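Local coordinates for protein serine protease (Arthrobacter nicotinovorans, PDB 3WY8) that probably cleaves peptide bonds as a trypsin-like serine protease and has keratinolytic activity, at residues Y125-Y130 with G173-G178; P7-G12 with D108-S113; S134-E139 with N165-S170; A119-S124 with Q156-G161; V115-A120 with P203-V208. All blocks are in the same frame, centred on the assembly; numbering follows the deposited sequence.

Contact 1: Y125-Y130 with G173-G178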
# COMPACT_ATOMS: atom_id res chain seq x y z
N TYR A 125 -11.53 9.40 3.58
CA TYR A 125 -10.19 8.85 3.71
C TYR A 125 -9.10 9.89 3.58
O TYR A 125 -9.30 10.94 2.97
CB TYR A 125 -9.94 7.80 2.62
CG TYR A 125 -10.75 6.54 2.75
CD1 TYR A 125 -10.29 5.49 3.54
CD2 TYR A 125 -11.96 6.39 2.06
CE1 TYR A 125 -11.03 4.32 3.66
CE2 TYR A 125 -12.70 5.23 2.18
CZ TYR A 125 -12.23 4.19 2.97
OH TYR A 125 -12.96 3.04 3.09
N LYS A 126 -7.94 9.58 4.15
CA LYS A 126 -6.71 10.27 3.80
C LYS A 126 -5.72 9.20 3.34
O LYS A 126 -5.43 8.25 4.07
CB LYS A 126 -6.16 11.07 4.99
CG LYS A 126 -4.96 11.95 4.62
CD LYS A 126 -4.54 12.86 5.77
CE LYS A 126 -3.36 13.74 5.36
NZ LYS A 126 -2.99 14.75 6.39
N SER A 127 -5.24 9.35 2.11
CA SER A 127 -4.32 8.39 1.49
C SER A 127 -2.91 8.97 1.41
O SER A 127 -2.74 10.15 1.15
CB SER A 127 -4.80 8.02 0.09
OG SER A 127 -3.76 7.42 -0.67
N PHE A 128 -1.92 8.11 1.63
CA PHE A 128 -0.52 8.52 1.62
C PHE A 128 0.27 7.73 0.59
O PHE A 128 -0.09 6.62 0.25
CB PHE A 128 0.09 8.28 3.00
CG PHE A 128 -0.43 9.20 4.06
CD1 PHE A 128 0.33 10.28 4.50
CD2 PHE A 128 -1.68 8.97 4.65
CE1 PHE A 128 -0.14 11.13 5.50
CE2 PHE A 128 -2.16 9.82 5.65
CZ PHE A 128 -1.39 10.91 6.07
N GLY A 129 1.36 8.32 0.11
CA GLY A 129 2.26 7.59 -0.78
C GLY A 129 3.51 8.35 -1.14
O GLY A 129 3.68 9.51 -0.75
N TYR A 130 4.38 7.68 -1.89
CA TYR A 130 5.59 8.26 -2.44
C TYR A 130 5.47 8.33 -3.96
O TYR A 130 6.10 7.53 -4.67
CB TYR A 130 6.81 7.43 -2.03
CG TYR A 130 7.22 7.61 -0.60
CD1 TYR A 130 8.16 8.58 -0.25
CD2 TYR A 130 6.68 6.82 0.42
CE1 TYR A 130 8.55 8.76 1.08
CE2 TYR A 130 7.06 6.99 1.75
CZ TYR A 130 8.00 7.96 2.07
OH TYR A 130 8.38 8.14 3.38
N GLY A 173 0.25 2.60 -1.31
CA GLY A 173 0.19 3.51 -0.16
C GLY A 173 -1.14 3.40 0.58
O GLY A 173 -2.17 3.14 -0.04
N PRO A 174 -1.12 3.61 1.91
CA PRO A 174 -2.31 3.32 2.71
C PRO A 174 -3.43 4.36 2.62
O PRO A 174 -3.17 5.56 2.55
CB PRO A 174 -1.75 3.28 4.14
CG PRO A 174 -0.57 4.21 4.11
CD PRO A 174 0.03 4.03 2.73
N TRP A 175 -4.67 3.86 2.62
CA TRP A 175 -5.85 4.69 2.82
C TRP A 175 -6.27 4.54 4.27
O TRP A 175 -6.58 3.43 4.72
CB TRP A 175 -7.02 4.19 1.96
CG TRP A 175 -6.94 4.52 0.50
CD1 TRP A 175 -5.82 4.59 -0.28
CD2 TRP A 175 -8.05 4.77 -0.37
NE1 TRP A 175 -6.17 4.89 -1.57
CE2 TRP A 175 -7.53 5.01 -1.66
CE3 TRP A 175 -9.44 4.82 -0.18
CZ2 TRP A 175 -8.35 5.30 -2.75
CZ3 TRP A 175 -10.26 5.11 -1.27
CH2 TRP A 175 -9.70 5.34 -2.54
N PHE A 176 -6.30 5.65 5.00
CA PHE A 176 -6.80 5.63 6.38
C PHE A 176 -8.20 6.21 6.43
O PHE A 176 -8.45 7.26 5.85
CB PHE A 176 -5.88 6.42 7.31
CG PHE A 176 -4.47 5.90 7.36
CD1 PHE A 176 -4.16 4.78 8.12
CD2 PHE A 176 -3.46 6.53 6.64
CE1 PHE A 176 -2.85 4.28 8.16
CE2 PHE A 176 -2.16 6.04 6.68
CZ PHE A 176 -1.85 4.92 7.43
N ILE A 177 -9.11 5.52 7.12
CA ILE A 177 -10.45 6.08 7.36
C ILE A 177 -10.28 7.34 8.20
O ILE A 177 -9.61 7.31 9.23
CB ILE A 177 -11.37 5.10 8.11
CG1 ILE A 177 -11.54 3.80 7.32
CG2 ILE A 177 -12.74 5.76 8.37
CD1 ILE A 177 -12.15 2.65 8.14
N GLY A 178 -10.89 8.43 7.75
CA GLY A 178 -10.80 9.70 8.48
C GLY A 178 -9.81 10.66 7.86
O GLY A 178 -9.65 10.69 6.64
O HOH W 1 -10.59 12.82 4.96
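Tyr125 and Trp175 meet edge to face where strands 125-129 and 174-177 pair antiparallel in the second beta-barrel of this trypsin-like protease domain. Trp175 CE3 lies 3.6 Å from Tyr125 CG, over the phenol face but toward its rim, with the ring planes 59° apart. Tyr125 CG is anti to the carbonyl carbon (chi1 -68°), which lays the ring against this indole edge. Beside it Ser127 CB sits over the five-membered ring of Trp175, 4.0 Å from its centroid, in a CH-pi contact; Ser127 OG and Trp175 NE1 both bond to Asn189. On the other side of the sheet Phe128 CD2 comes in near the plane of the Phe176 ring, 3.6 Å from its CE2. Backbone bonds hold this tight centre: Lys126 N to Phe176 O at 2.9 Å, Phe176 N to Lys126 O at 2.9 Å and Phe128 N to Pro174 O at 3.0 Å. A serine in place of Tyr125 would probably leave a gap against the CE3 edge of Trp175 and deprive Asn186 of its hydroxyl partner. The pairing loosens at Gly178, where one water bridges the two backbones, 3.0 Å from Tyr125 O and 2.9 Å from Gly178 O. The side chains of Tyr125 and Ile177 start out diverging, though Tyr125 CE1 still meets Ile177 CG1; the extended Lys126 runs off to a salt bridge with Glu5. Strand 124-129 continues the sheet to 142-150 and strand 174-177 to 185-188, while Ile11 of strand 11-18 packs on Phe128, Pro174 and Phe176.

Contact 2: P7-G12 with D108-S113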
# COMPACT_ATOMS: atom_id res chain seq x y z
N PRO A 7 7.63 12.81 7.16
CA PRO A 7 7.66 11.35 7.21
C PRO A 7 6.84 10.80 8.38
O PRO A 7 6.82 11.38 9.47
CB PRO A 7 9.14 11.04 7.41
CG PRO A 7 9.84 12.20 6.80
CD PRO A 7 8.99 13.38 7.13
N VAL A 8 6.15 9.69 8.12
CA VAL A 8 5.36 9.02 9.13
C VAL A 8 6.04 7.69 9.39
O VAL A 8 6.34 6.94 8.45
CB VAL A 8 3.89 8.83 8.66
CG1 VAL A 8 3.10 7.94 9.63
CG2 VAL A 8 3.20 10.18 8.49
N LYS A 9 6.31 7.41 10.66
CA LYS A 9 7.14 6.28 11.07
C LYS A 9 6.75 4.96 10.41
O LYS A 9 7.61 4.23 9.92
CB LYS A 9 7.09 6.14 12.59
CG LYS A 9 8.42 5.73 13.20
CD LYS A 9 8.35 5.67 14.74
CE LYS A 9 8.19 7.06 15.35
NZ LYS A 9 8.18 7.02 16.85
N HIS A 10 5.45 4.69 10.37
CA HIS A 10 4.95 3.40 9.90
C HIS A 10 4.70 3.31 8.39
O HIS A 10 4.51 2.22 7.85
CB HIS A 10 3.69 2.97 10.69
CG HIS A 10 2.60 4.00 10.71
ND1 HIS A 10 1.71 4.16 9.67
CD2 HIS A 10 2.24 4.91 11.64
CE1 HIS A 10 0.86 5.13 9.96
NE2 HIS A 10 1.15 5.59 11.16
N ILE A 11 4.71 4.46 7.71
CA ILE A 11 4.51 4.51 6.26
C ILE A 11 5.86 4.54 5.56
O ILE A 11 6.76 5.29 5.97
CB ILE A 11 3.68 5.75 5.82
CG1 ILE A 11 2.36 5.83 6.59
CG2 ILE A 11 3.44 5.74 4.30
CD1 ILE A 11 1.52 7.06 6.25
N GLY A 12 6.01 3.75 4.51
CA GLY A 12 7.30 3.65 3.83
C GLY A 12 7.26 3.56 2.31
O GLY A 12 6.21 3.34 1.70
N ASP A 108 8.06 -3.20 16.22
CA ASP A 108 8.72 -2.79 17.46
C ASP A 108 9.56 -1.53 17.25
O ASP A 108 9.79 -0.78 18.20
CB ASP A 108 9.58 -3.92 18.02
CG ASP A 108 8.76 -4.99 18.75
OD1 ASP A 108 7.68 -4.66 19.29
OD2 ASP A 108 9.20 -6.15 18.78
N VAL A 109 10.01 -1.31 16.02
CA VAL A 109 10.82 -0.15 15.67
C VAL A 109 9.97 1.04 15.22
O VAL A 109 10.20 2.17 15.66
CB VAL A 109 11.89 -0.50 14.59
CG1 VAL A 109 12.79 0.71 14.29
CG2 VAL A 109 12.73 -1.69 15.04
N VAL A 110 8.98 0.79 14.36
CA VAL A 110 8.22 1.88 13.74
C VAL A 110 6.72 1.93 14.08
O VAL A 110 6.00 2.82 13.61
CB VAL A 110 8.40 1.91 12.19
CG1 VAL A 110 9.87 1.99 11.82
CG2 VAL A 110 7.74 0.70 11.53
N GLY A 111 6.26 0.99 14.90
CA GLY A 111 4.84 0.90 15.22
C GLY A 111 4.06 0.33 14.04
O GLY A 111 4.66 -0.17 13.09
N SER A 112 2.74 0.42 14.12
CA SER A 112 1.88 -0.14 13.08
C SER A 112 0.47 0.46 13.13
O SER A 112 0.05 0.99 14.16
CB SER A 112 1.81 -1.66 13.20
OG SER A 112 1.21 -2.04 14.43
N SER A 113 -0.23 0.37 12.01
CA SER A 113 -1.61 0.83 11.92
C SER A 113 -2.57 -0.32 12.15
O SER A 113 -2.33 -1.44 11.69
CB SER A 113 -1.89 1.40 10.53
OG SER A 113 -1.03 2.49 10.23
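Lys9 lays its side chain along the last turn of helix 106-110. Its CD first meets Val109 O at 4.1 Å, a loose contact on the solvent side. At Val110 the fit closes: its CB comes within 3.3 Å of Lys9 O, and the two methyls flank the same oxygen. That carbonyl is buried here without a polar partner; the isopropyl group shields it from water. In return, Lys9 CG passes 3.8 Å from Val110 O. Gly111, with a positive phi of 74°, turns the chain out of the helix and sets its carbonyl 4.1 Å from His10 CB, although its hydrogen-bonding partner is Ser29 OG. Ser112 points off to Thr31. Ser113 then brings OG over one face of the His10 imidazole, 3.3 Å from CE1, while Val8 CG1 lies over the opposite face. The His10 rotation, chi1 53°, brings the imidazole under this hydroxyl. Asn28 bonds through OD1 to His10 ND1 and through ND2 to Ser113 OG. A type I turn, closed by Ile11 N to Val8 O at 3.1 Å, presents Lys9 and His10 at its two central positions. The turn leads into strand 11-18 of the first barrel and meets the end of helix 106-110, where the chain passes on toward the second barrel of the chymotrypsin-like fold; Ser29 of strand 21-29 touches both His10 and Val110, and Ser113 borders Phe176 of strand 174-177.

Contact 3: S134-E139 with N165-S170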
# COMPACT_ATOMS: atom_id res chain seq x y z
N SER A 134 6.33 12.58 -12.67
CA SER A 134 6.06 14.01 -12.84
C SER A 134 4.60 14.33 -12.51
O SER A 134 3.71 13.64 -12.99
CB SER A 134 6.39 14.43 -14.27
OG SER A 134 6.26 15.84 -14.40
N PRO A 135 4.36 15.38 -11.70
CA PRO A 135 5.32 16.38 -11.20
C PRO A 135 6.16 15.98 -9.98
O PRO A 135 6.98 16.78 -9.51
CB PRO A 135 4.42 17.57 -10.84
CG PRO A 135 3.14 16.93 -10.41
CD PRO A 135 2.98 15.69 -11.26
N PHE A 136 5.97 14.76 -9.49
CA PHE A 136 6.68 14.26 -8.31
C PHE A 136 7.97 13.53 -8.70
O PHE A 136 8.17 13.20 -9.88
CB PHE A 136 5.76 13.35 -7.50
CG PHE A 136 4.48 14.01 -7.06
CD1 PHE A 136 4.47 14.88 -5.97
CD2 PHE A 136 3.29 13.75 -7.73
CE1 PHE A 136 3.29 15.49 -5.56
CE2 PHE A 136 2.10 14.36 -7.32
CZ PHE A 136 2.10 15.22 -6.23
N ASN A 137 8.85 13.29 -7.73
CA ASN A 137 10.13 12.63 -8.00
C ASN A 137 10.43 11.43 -7.10
O ASN A 137 11.55 10.91 -7.11
CB ASN A 137 11.28 13.65 -7.97
CG ASN A 137 11.78 13.95 -6.56
OD1 ASN A 137 11.08 13.73 -5.57
ND2 ASN A 137 13.01 14.45 -6.46
N GLY A 138 9.44 11.00 -6.32
CA GLY A 138 9.52 9.78 -5.52
C GLY A 138 10.19 9.89 -4.17
O GLY A 138 10.21 8.93 -3.41
N GLU A 139 10.72 11.07 -3.86
CA GLU A 139 11.63 11.21 -2.73
C GLU A 139 10.97 11.55 -1.40
O GLU A 139 11.62 11.48 -0.35
CB GLU A 139 12.72 12.22 -3.07
CG GLU A 139 13.70 11.72 -4.12
CD GLU A 139 14.52 10.54 -3.62
OE1 GLU A 139 15.55 10.77 -2.97
OE2 GLU A 139 14.13 9.38 -3.89
N ASN A 165 -4.00 13.68 -6.67
CA ASN A 165 -3.03 13.99 -7.73
C ASN A 165 -1.78 13.11 -7.71
O ASN A 165 -0.85 13.32 -8.50
CB ASN A 165 -2.63 15.48 -7.68
CG ASN A 165 -1.79 15.84 -6.46
OD1 ASN A 165 -1.74 15.11 -5.47
ND2 ASN A 165 -1.12 16.99 -6.52
N MET A 166 -1.74 12.14 -6.80
CA MET A 166 -0.57 11.28 -6.66
C MET A 166 -0.39 10.37 -7.87
O MET A 166 -1.36 9.86 -8.44
CB MET A 166 -0.62 10.47 -5.36
CG MET A 166 -0.43 11.34 -4.12
SD MET A 166 0.02 10.40 -2.65
CE MET A 166 -1.48 9.45 -2.39
N THR A 167 0.87 10.18 -8.26
CA THR A 167 1.20 9.50 -9.51
C THR A 167 1.89 8.16 -9.25
O THR A 167 2.08 7.77 -8.09
CB THR A 167 2.12 10.38 -10.37
OG1 THR A 167 3.29 10.71 -9.61
CG2 THR A 167 1.41 11.67 -10.79
N GLY A 168 2.28 7.48 -10.32
CA GLY A 168 3.01 6.20 -10.23
C GLY A 168 4.08 6.19 -9.16
O GLY A 168 4.88 7.12 -9.06
N GLY A 169 4.09 5.13 -8.35
CA GLY A 169 4.98 5.04 -7.19
C GLY A 169 4.19 5.15 -5.90
O GLY A 169 4.59 4.63 -4.86
N SER A 170 3.06 5.86 -5.96
CA SER A 170 2.17 5.98 -4.80
C SER A 170 1.36 4.70 -4.59
O SER A 170 0.81 4.48 -3.51
CB SER A 170 1.26 7.20 -4.92
OG SER A 170 0.36 7.07 -6.01
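Phe136 joins two loops of the second beta-barrel, packing on Asn165 and Thr167 just ahead of the presumed nucleophilic serine of this chymotrypsin-like fold. The contact is van der Waals in character and made by the ring rim: CE2 lies 3.3 Å from Asn165 O, in the ring plane, and CD2 lies 3.6 Å from Thr167 OG1. CZ points at the Asn165 amide, 3.7 Å from ND2, with ring and amide planes nearly perpendicular (89°). Pro135, which follows a cis peptide bond, places CG over one face of the ring. A glycine in place of Phe136 would probably open a gap between the loops and leave the Asn165 amide freer to turn. No hydrogen bond joins the two segments directly; the polar groups bond within their own loop or to other parts of the fold. With chi1 at 57°, Thr167 directs OG1 to Ala133 O and leaves CG2 toward Ser134 O, 3.7 Å away. Asn137 OD1 accepts from Glu139 N at 3.2 Å in an Asx turn. In the type II turn from Thr167 to Ser170, Thr167 O is gripped twice, by Ser170 N at 3.0 Å and by Ser170 OG at 2.8 Å.

Contact 4: A119-S124 with Q156-G161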
# COMPACT_ATOMS: atom_id res chain seq x y z
N ALA A 119 -16.01 -3.00 5.99
CA ALA A 119 -16.56 -1.73 6.44
C ALA A 119 -17.52 -1.16 5.40
O ALA A 119 -17.71 -1.74 4.33
CB ALA A 119 -15.43 -0.74 6.73
N ALA A 120 -18.13 -0.03 5.73
CA ALA A 120 -19.06 0.64 4.83
C ALA A 120 -18.37 1.16 3.57
O ALA A 120 -17.18 1.47 3.59
CB ALA A 120 -19.74 1.78 5.55
N ARG A 121 -19.13 1.24 2.48
CA ARG A 121 -18.69 1.93 1.27
C ARG A 121 -19.03 3.41 1.41
O ARG A 121 -20.06 3.75 1.99
CB ARG A 121 -19.41 1.36 0.04
CG ARG A 121 -19.11 -0.11 -0.23
CD ARG A 121 -19.75 -0.59 -1.53
NE ARG A 121 -19.15 0.05 -2.70
CZ ARG A 121 -18.01 -0.33 -3.27
NH1 ARG A 121 -17.32 -1.36 -2.80
NH2 ARG A 121 -17.56 0.32 -4.34
N GLY A 122 -18.17 4.28 0.91
CA GLY A 122 -18.45 5.71 0.92
C GLY A 122 -17.92 6.47 2.12
O GLY A 122 -18.36 7.58 2.41
N LEU A 123 -16.95 5.87 2.83
CA LEU A 123 -16.28 6.56 3.93
C LEU A 123 -15.34 7.65 3.42
O LEU A 123 -15.02 7.69 2.23
CB LEU A 123 -15.50 5.56 4.80
CG LEU A 123 -16.31 4.51 5.57
CD1 LEU A 123 -15.37 3.51 6.23
CD2 LEU A 123 -17.22 5.16 6.61
N SER A 124 -14.92 8.53 4.32
CA SER A 124 -13.92 9.55 4.01
C SER A 124 -12.53 9.03 4.38
O SER A 124 -12.38 8.31 5.37
CB SER A 124 -14.23 10.85 4.73
OG SER A 124 -15.42 11.41 4.21
N GLN A 156 -17.16 -2.79 -12.03
CA GLN A 156 -17.09 -4.25 -11.90
C GLN A 156 -16.06 -4.72 -10.87
O GLN A 156 -16.07 -5.89 -10.48
CB GLN A 156 -16.82 -4.92 -13.27
CG GLN A 156 -15.46 -4.61 -13.93
CD GLN A 156 -15.52 -3.40 -14.86
OE1 GLN A 156 -16.44 -2.59 -14.80
NE2 GLN A 156 -14.52 -3.29 -15.74
N PHE A 157 -15.20 -3.82 -10.42
CA PHE A 157 -14.14 -4.18 -9.49
C PHE A 157 -14.47 -3.85 -8.03
O PHE A 157 -13.68 -4.15 -7.14
CB PHE A 157 -12.81 -3.53 -9.90
CG PHE A 157 -12.33 -3.94 -11.26
CD1 PHE A 157 -12.05 -5.28 -11.53
CD2 PHE A 157 -12.14 -2.99 -12.26
CE1 PHE A 157 -11.60 -5.67 -12.79
CE2 PHE A 157 -11.69 -3.37 -13.52
CZ PHE A 157 -11.42 -4.71 -13.78
N ALA A 158 -15.64 -3.25 -7.81
CA ALA A 158 -16.10 -2.82 -6.48
C ALA A 158 -15.12 -1.86 -5.79
O ALA A 158 -15.14 -1.72 -4.56
CB ALA A 158 -16.41 -4.04 -5.59
N THR A 159 -14.28 -1.19 -6.57
CA THR A 159 -13.29 -0.26 -6.03
C THR A 159 -13.95 1.06 -5.64
O THR A 159 -15.13 1.28 -5.91
CB THR A 159 -12.14 0.03 -7.02
OG1 THR A 159 -12.69 0.58 -8.23
CG2 THR A 159 -11.36 -1.24 -7.34
N GLN A 160 -13.19 1.92 -4.98
CA GLN A 160 -13.66 3.26 -4.63
C GLN A 160 -12.60 4.28 -4.99
O GLN A 160 -11.41 3.97 -4.98
CB GLN A 160 -13.98 3.34 -3.14
CG GLN A 160 -15.08 2.37 -2.69
CD GLN A 160 -15.51 2.62 -1.27
OE1 GLN A 160 -16.57 3.22 -1.04
NE2 GLN A 160 -14.70 2.20 -0.31
N GLY A 161 -13.03 5.50 -5.30
CA GLY A 161 -12.09 6.56 -5.66
C GLY A 161 -12.22 7.81 -4.83
O GLY A 161 -13.31 8.14 -4.36
O HOH W 2 -15.55 3.25 2.34
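Arg121 swings its guanidinium onto the backbone carbonyls of Ala158 and Thr159. The firm bond is NH1 to Ala158 O at 2.8 Å (N-H...O 158°), with the oxygen almost exactly in the guanidinium plane. NH2 adds two weak bonds, to Thr159 O at 3.0 Å and to Ala158 O at 3.2 Å, so Ala158 O receives both terminal nitrogens of the fork. NH2 is also hydrogen-bonded to Asn150 OD1. A bend in the arginine chain (chi3 67°) turns the flat group edge-on to these carbonyls, and Gln160 CG lies over one of its faces, 3.6 Å from NH2. Two neutral carbonyls accept the positive group here without a carboxylate across the contact.

The Gln160 amide holds the backbone around Arg121. Its OE1 accepts from Gly122 N at 2.7 Å, with the donor in the carbonyl plane. NE2 donates a hydrogen bond to a water 3.0 Å away, and that water also accepts from Leu123 N and donates to Ala120 O at 2.7 Å. The amide thus reaches three backbone groups of the loop: Gly122 N directly, Ala120 O and Leu123 N through the water. Gly122 adopts a positive phi of 93°, at which a side chain would jam against the preceding carbonyl. Thr159 OG1 is bonded to Tyr191 OH. This polar contact ties the loop after helix 106-110, which leads into strand 124-129, to the start of strand 160-163 in the second barrel of the chymotrypsin-like fold, where that strand lies between strands 142-150 and 199-202.

Contact 5: V115-A120 with P203-V208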
# COMPACT_ATOMS: atom_id res chain seq x y z
N VAL A 115 -6.09 -2.22 11.29
CA VAL A 115 -6.76 -2.47 10.01
C VAL A 115 -8.25 -2.70 10.19
O VAL A 115 -8.70 -3.12 11.26
CB VAL A 115 -6.13 -3.66 9.24
CG1 VAL A 115 -4.75 -3.30 8.72
CG2 VAL A 115 -6.07 -4.93 10.10
N GLN A 116 -9.02 -2.40 9.14
CA GLN A 116 -10.45 -2.67 9.10
C GLN A 116 -10.82 -3.40 7.81
O GLN A 116 -10.31 -3.07 6.74
CB GLN A 116 -11.26 -1.38 9.19
CG GLN A 116 -11.16 -0.63 10.51
CD GLN A 116 -11.83 -1.36 11.67
OE1 GLN A 116 -12.70 -2.21 11.48
NE2 GLN A 116 -11.43 -1.01 12.89
N PHE A 117 -11.71 -4.38 7.95
CA PHE A 117 -12.27 -5.10 6.80
C PHE A 117 -13.78 -5.10 6.90
O PHE A 117 -14.34 -4.89 7.99
CB PHE A 117 -11.73 -6.54 6.75
CG PHE A 117 -10.24 -6.62 6.71
CD1 PHE A 117 -9.55 -6.49 5.51
CD2 PHE A 117 -9.51 -6.79 7.89
CE1 PHE A 117 -8.15 -6.55 5.47
CE2 PHE A 117 -8.12 -6.85 7.86
CZ PHE A 117 -7.44 -6.73 6.66
N ASN A 118 -14.44 -5.30 5.76
CA ASN A 118 -15.90 -5.40 5.68
C ASN A 118 -16.60 -4.17 6.26
O ASN A 118 -17.63 -4.28 6.93
CB ASN A 118 -16.38 -6.69 6.35
CG ASN A 118 -15.54 -7.88 5.94
OD1 ASN A 118 -15.45 -8.21 4.76
ND2 ASN A 118 -14.88 -8.50 6.92
N ALA A 119 -16.01 -3.00 5.99
CA ALA A 119 -16.56 -1.73 6.44
C ALA A 119 -17.52 -1.16 5.40
O ALA A 119 -17.71 -1.74 4.33
CB ALA A 119 -15.43 -0.74 6.73
N ALA A 120 -18.13 -0.03 5.73
CA ALA A 120 -19.06 0.64 4.83
C ALA A 120 -18.37 1.16 3.57
O ALA A 120 -17.18 1.47 3.59
CB ALA A 120 -19.74 1.78 5.55
N PRO A 203 -9.03 -0.74 -3.83
CA PRO A 203 -9.98 -1.84 -3.73
C PRO A 203 -10.75 -1.86 -2.41
O PRO A 203 -10.27 -1.36 -1.38
CB PRO A 203 -9.09 -3.08 -3.82
CG PRO A 203 -7.78 -2.63 -3.29
CD PRO A 203 -7.64 -1.21 -3.77
N TYR A 204 -11.94 -2.45 -2.44
CA TYR A 204 -12.72 -2.65 -1.24
C TYR A 204 -12.06 -3.72 -0.38
O TYR A 204 -11.75 -4.81 -0.87
CB TYR A 204 -14.15 -3.06 -1.59
CG TYR A 204 -14.98 -3.31 -0.36
CD1 TYR A 204 -15.50 -2.25 0.38
CD2 TYR A 204 -15.23 -4.61 0.09
CE1 TYR A 204 -16.25 -2.46 1.53
CE2 TYR A 204 -15.99 -4.84 1.23
CZ TYR A 204 -16.49 -3.76 1.94
OH TYR A 204 -17.24 -3.99 3.07
N TRP A 205 -11.82 -3.40 0.89
CA TRP A 205 -11.22 -4.37 1.79
C TRP A 205 -12.28 -5.29 2.40
O TRP A 205 -12.86 -4.99 3.45
CB TRP A 205 -10.36 -3.67 2.85
CG TRP A 205 -8.94 -3.46 2.39
CD1 TRP A 205 -8.49 -3.44 1.10
CD2 TRP A 205 -7.80 -3.26 3.22
NE1 TRP A 205 -7.13 -3.24 1.08
CE2 TRP A 205 -6.68 -3.12 2.37
CE3 TRP A 205 -7.61 -3.17 4.61
CZ2 TRP A 205 -5.39 -2.91 2.86
CZ3 TRP A 205 -6.32 -2.96 5.10
CH2 TRP A 205 -5.23 -2.83 4.22
N GLY A 206 -12.52 -6.40 1.70
CA GLY A 206 -13.55 -7.35 2.09
C GLY A 206 -12.99 -8.66 2.59
O GLY A 206 -11.85 -8.72 3.05
N THR A 207 -13.79 -9.71 2.50
CA THR A 207 -13.43 -11.01 3.09
C THR A 207 -12.23 -11.68 2.42
O THR A 207 -11.45 -12.35 3.09
CB THR A 207 -14.62 -11.98 3.09
OG1 THR A 207 -15.22 -12.01 1.79
CG2 THR A 207 -15.66 -11.55 4.13
N VAL A 208 -12.08 -11.50 1.10
CA VAL A 208 -10.97 -12.11 0.37
C VAL A 208 -9.63 -11.50 0.82
O VAL A 208 -8.69 -12.22 1.17
CB VAL A 208 -11.16 -11.99 -1.17
CG1 VAL A 208 -9.92 -12.48 -1.91
CG2 VAL A 208 -12.40 -12.77 -1.62
O HOH W 3 -13.96 -2.47 4.11
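Tyr204 OH donates to Ala119 O at 2.6 Å, a short bond that meets the acceptor on a lone pair with the carbonyl at the edge of the phenol ring, in its plane. Tyr204 CG is anti to its backbone N (chi1 179°), which carries the ring across to the loop. Next to it Asn118 N bonds to Trp205 O at 2.8 Å. The same oxygen takes a second donor, a water 2.8 Å away that in turn accepts from Ala119 N, so one carbonyl takes Asn118 N directly and Ala119 N through a water. Asn118 ND2 bonds to Gln210, while Asn118 OD1 rests 3.4 Å from Thr207 CG2. Farther out come the apolar groups. The rings of Phe117 and Trp205 are nearly parallel, planes 14° apart, but slid so that they barely overlap, Phe117 CE1 and Trp205 CE3 touching at 3.5 Å. The indole also turns its edge to Gln116 O, in plane and 3.4 Å from Trp205 CE3, and Val115 CG1 meets the adjoining CZ3 at the same edge. NE1 of Trp205 is held by Thr93, and Gln116 O has its own bond from Asn186. Trp205 is the centre of an inverse gamma turn and Gly206 the N-cap of helix 207-218. The loop after helix 106-110, which links the two barrels, packs here on the start of the C-terminal helix characteristic of chymotrypsin-like proteases.

Contacts 4 and 5 start from one loop and share Ala119 and Ala120; their centres lie 9 Å apart, and Arg121 NH1 stands 3.8 Å from Tyr204 CD1. Contact 1 is the hub: contacts 2 to 5 all touch it, with Gly178 N probably bonded to Ser124 O of contact 4 at 2.8 Å, Phe176 CE1 3.3 Å from Ser113 OG of contact 2, and Ser127 OG 3.5 Å from Met166 CE of contact 3. Contacts 3 and 5 lie on opposite sides of the chain's centre, about 26 Å between centres. Gly173 of contact 1 lies near a probable catalytic triad of Ser171, His43 and Asp92, and contact 3 leads up to that serine.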